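Local coordinates for protein 2-phospho-L-lactate guanylyltransferase (Methanosarcina mazei, PDB 2I5E) that probably catalyses the condensation of (2S)-2-phospholactate with GTP to give (2S)-lactyl-2-diphospho-5'-guanosine in the biosynthesis of coenzyme F420, at residues A[16-21]-A[172-177]. Sequence-based numbering, arbitrary orientation.
Sequences KSRLSP and IDEPED
Lys16 and Asp173 meet as a salt bridge, NZ standing 2.9 Å from OD1, with the two side chains crossing at about a right angle. The ammonium reaches OD1 on its anti side, 30° out of the carboxylate plane. A bend at chi2 of Lys16 (-65°), followed by an extended end, brings its NZ there, and a weak hydrogen bond of 3.3 Å joins that NZ to the carbonyl O of Ile172. Asp97 forms a second salt bridge with the same nitrogen, so an alanine in place of Lys16 would probably leave Asp97 and Asp173 OD1 without the ammonium they share, though Asp173 would keep Arg205 of the second subunit, which forms a salt bridge with its OD2. Asp173 OD1 also accepts from a water that takes the backbone N-H of Arg18. The contact thus joins the loop after strand 5-9, the first strand of the GT-A-like nucleotidyltransferase sheet, to the start of helix 175-184 beside the dimer interface. At that start Asp177 OD2 accepts Asp173 N through its anti lone pair (2.7 Å) and Glu174 N from above the carboxylate plane (3.0 Å), fixing the turn that presents Asp173. Leu19 lays CD1 against the backbone here, 3.4 Å from Asp173 O, and touches Pro175 CD at 4.2 Å. Arg18 runs alongside Glu174, but NE stays 4.1 Å from OE1, beyond a salt bridge, with guanidinium and carboxylate planes turned 75° apart.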
loop_
_atom_site.group_PDB
_atom_site.type_symbol
_atom_site.label_atom_id
_atom_site.label_comp_id
_atom_site.label_asym_id
_atom_site.label_seq_id
_atom_site.Cartn_x
_atom_site.Cartn_y
_atom_site.Cartn_z
ATOM N N LYS A 16 -18.300 -9.752 -4.623
ATOM C CA LYS A 16 -17.662 -8.504 -4.074
ATOM C C LYS A 16 -18.761 -7.477 -3.652
ATOM O O LYS A 16 -18.863 -6.383 -4.154
ATOM C CB LYS A 16 -16.740 -7.827 -5.114
ATOM C CG LYS A 16 -15.330 -8.468 -5.354
ATOM C CD LYS A 16 -14.440 -8.386 -4.116
ATOM C CE LYS A 16 -13.057 -9.084 -4.358
ATOM N NZ LYS A 16 -12.299 -8.746 -3.130
ATOM N N SER A 17 -19.586 -7.859 -2.710
ATOM C CA SER A 17 -20.737 -7.093 -2.286
ATOM C C SER A 17 -20.384 -5.668 -1.833
ATOM O O SER A 17 -21.230 -4.808 -1.977
ATOM C CB SER A 17 -21.390 -7.839 -1.128
ATOM O OG SER A 17 -20.505 -7.711 -0.024
ATOM N N ARG A 18 -19.180 -5.381 -1.322
ATOM C CA ARG A 18 -18.915 -3.983 -0.966
ATOM C C ARG A 18 -18.661 -3.069 -2.179
ATOM O O ARG A 18 -18.467 -1.879 -2.013
ATOM C CB ARG A 18 -17.862 -3.732 0.135
ATOM C CG ARG A 18 -17.738 -4.772 1.207
ATOM C CD ARG A 18 -16.664 -4.349 2.165
ATOM N NE ARG A 18 -17.082 -3.208 2.976
ATOM C CZ ARG A 18 -17.667 -3.305 4.198
ATOM N NH1 ARG A 18 -17.908 -4.496 4.757
ATOM N NH2 ARG A 18 -18.029 -2.217 4.878
ATOM N N LEU A 19 -18.745 -3.605 -3.383
ATOM C CA LEU A 19 -18.664 -2.831 -4.600
ATOM C C LEU A 19 -20.001 -2.321 -5.075
ATOM O O LEU A 19 -20.063 -1.484 -5.924
ATOM C CB LEU A 19 -18.085 -3.690 -5.701
ATOM C CG LEU A 19 -16.670 -3.365 -6.094
ATOM C CD1 LEU A 19 -16.021 -2.565 -5.075
ATOM C CD2 LEU A 19 -15.845 -4.517 -6.415
ATOM N N SER A 20 -21.060 -2.894 -4.542
ATOM C CA SER A 20 -22.440 -2.406 -4.612
ATOM C C SER A 20 -22.649 -1.309 -3.556
ATOM O O SER A 20 -22.314 -1.493 -2.379
ATOM C CB SER A 20 -23.434 -3.533 -4.408
ATOM O OG SER A 20 -24.723 -3.017 -4.046
ATOM N N PRO A 21 -23.198 -0.162 -3.960
ATOM C CA PRO A 21 -23.823 0.127 -5.209
ATOM C C PRO A 21 -23.011 0.882 -6.287
ATOM O O PRO A 21 -23.648 1.285 -7.257
ATOM C CB PRO A 21 -25.046 1.020 -4.775
ATOM C CG PRO A 21 -24.509 1.700 -3.435
ATOM C CD PRO A 21 -23.217 1.027 -3.081
ATOM N N ILE A 172 -8.698 -5.358 -4.289
ATOM C CA ILE A 172 -9.670 -4.467 -4.855
ATOM C C ILE A 172 -10.933 -4.946 -4.250
ATOM O O ILE A 172 -11.410 -6.007 -4.651
ATOM C CB ILE A 172 -9.605 -4.438 -6.438
ATOM C CG1 ILE A 172 -8.488 -3.425 -6.905
ATOM C CG2 ILE A 172 -10.912 -3.827 -7.007
ATOM C CD1 ILE A 172 -7.214 -3.989 -7.105
ATOM N N ASP A 173 -11.451 -4.208 -3.247
ATOM C CA ASP A 173 -12.632 -4.662 -2.471
ATOM C C ASP A 173 -13.759 -3.629 -2.317
ATOM O O ASP A 173 -14.923 -3.952 -2.226
ATOM C CB ASP A 173 -12.207 -5.170 -1.073
ATOM C CG ASP A 173 -13.214 -6.149 -0.457
ATOM O OD1 ASP A 173 -13.723 -7.105 -1.161
ATOM O OD2 ASP A 173 -13.475 -5.897 0.743
ATOM N N GLU A 174 -13.384 -2.373 -2.313
ATOM C CA GLU A 174 -14.357 -1.320 -2.282
ATOM C C GLU A 174 -14.116 -0.254 -3.367
ATOM O O GLU A 174 -13.090 -0.322 -4.032
ATOM C CB GLU A 174 -14.455 -0.744 -0.893
ATOM C CG GLU A 174 -13.183 -0.307 -0.315
ATOM C CD GLU A 174 -13.282 -0.131 1.160
ATOM O OE1 GLU A 174 -14.384 -0.348 1.721
ATOM O OE2 GLU A 174 -12.259 0.230 1.760
ATOM N N PRO A 175 -15.103 0.677 -3.575
ATOM C CA PRO A 175 -15.005 1.706 -4.624
ATOM C C PRO A 175 -13.665 2.459 -4.625
ATOM O O PRO A 175 -13.096 2.689 -5.655
ATOM C CB PRO A 175 -16.195 2.697 -4.271
ATOM C CG PRO A 175 -17.193 1.748 -3.591
ATOM C CD PRO A 175 -16.308 0.878 -2.738
ATOM N N GLU A 176 -13.202 2.884 -3.469
ATOM C CA GLU A 176 -11.939 3.618 -3.402
ATOM C C GLU A 176 -10.753 2.833 -3.947
ATOM O O GLU A 176 -9.803 3.436 -4.415
ATOM C CB GLU A 176 -11.751 4.190 -1.979
ATOM C CG GLU A 176 -10.377 4.092 -1.376
ATOM C CD GLU A 176 -10.344 4.216 0.169
ATOM O OE1 GLU A 176 -10.997 3.379 0.878
ATOM O OE2 GLU A 176 -9.606 5.126 0.646
ATOM N N ASP A 177 -10.829 1.507 -3.923
ATOM C CA ASP A 177 -9.782 0.627 -4.483
ATOM C C ASP A 177 -9.745 0.682 -6.018
ATOM O O ASP A 177 -8.742 0.382 -6.642
ATOM C CB ASP A 177 -10.031 -0.812 -4.057
ATOM C CG ASP A 177 -9.932 -0.993 -2.520
ATOM O OD1 ASP A 177 -9.331 -0.114 -1.843
ATOM O OD2 ASP A 177 -10.390 -2.042 -1.992
HETATM O O HOH W 1 -16.519 -6.352 -1.658
#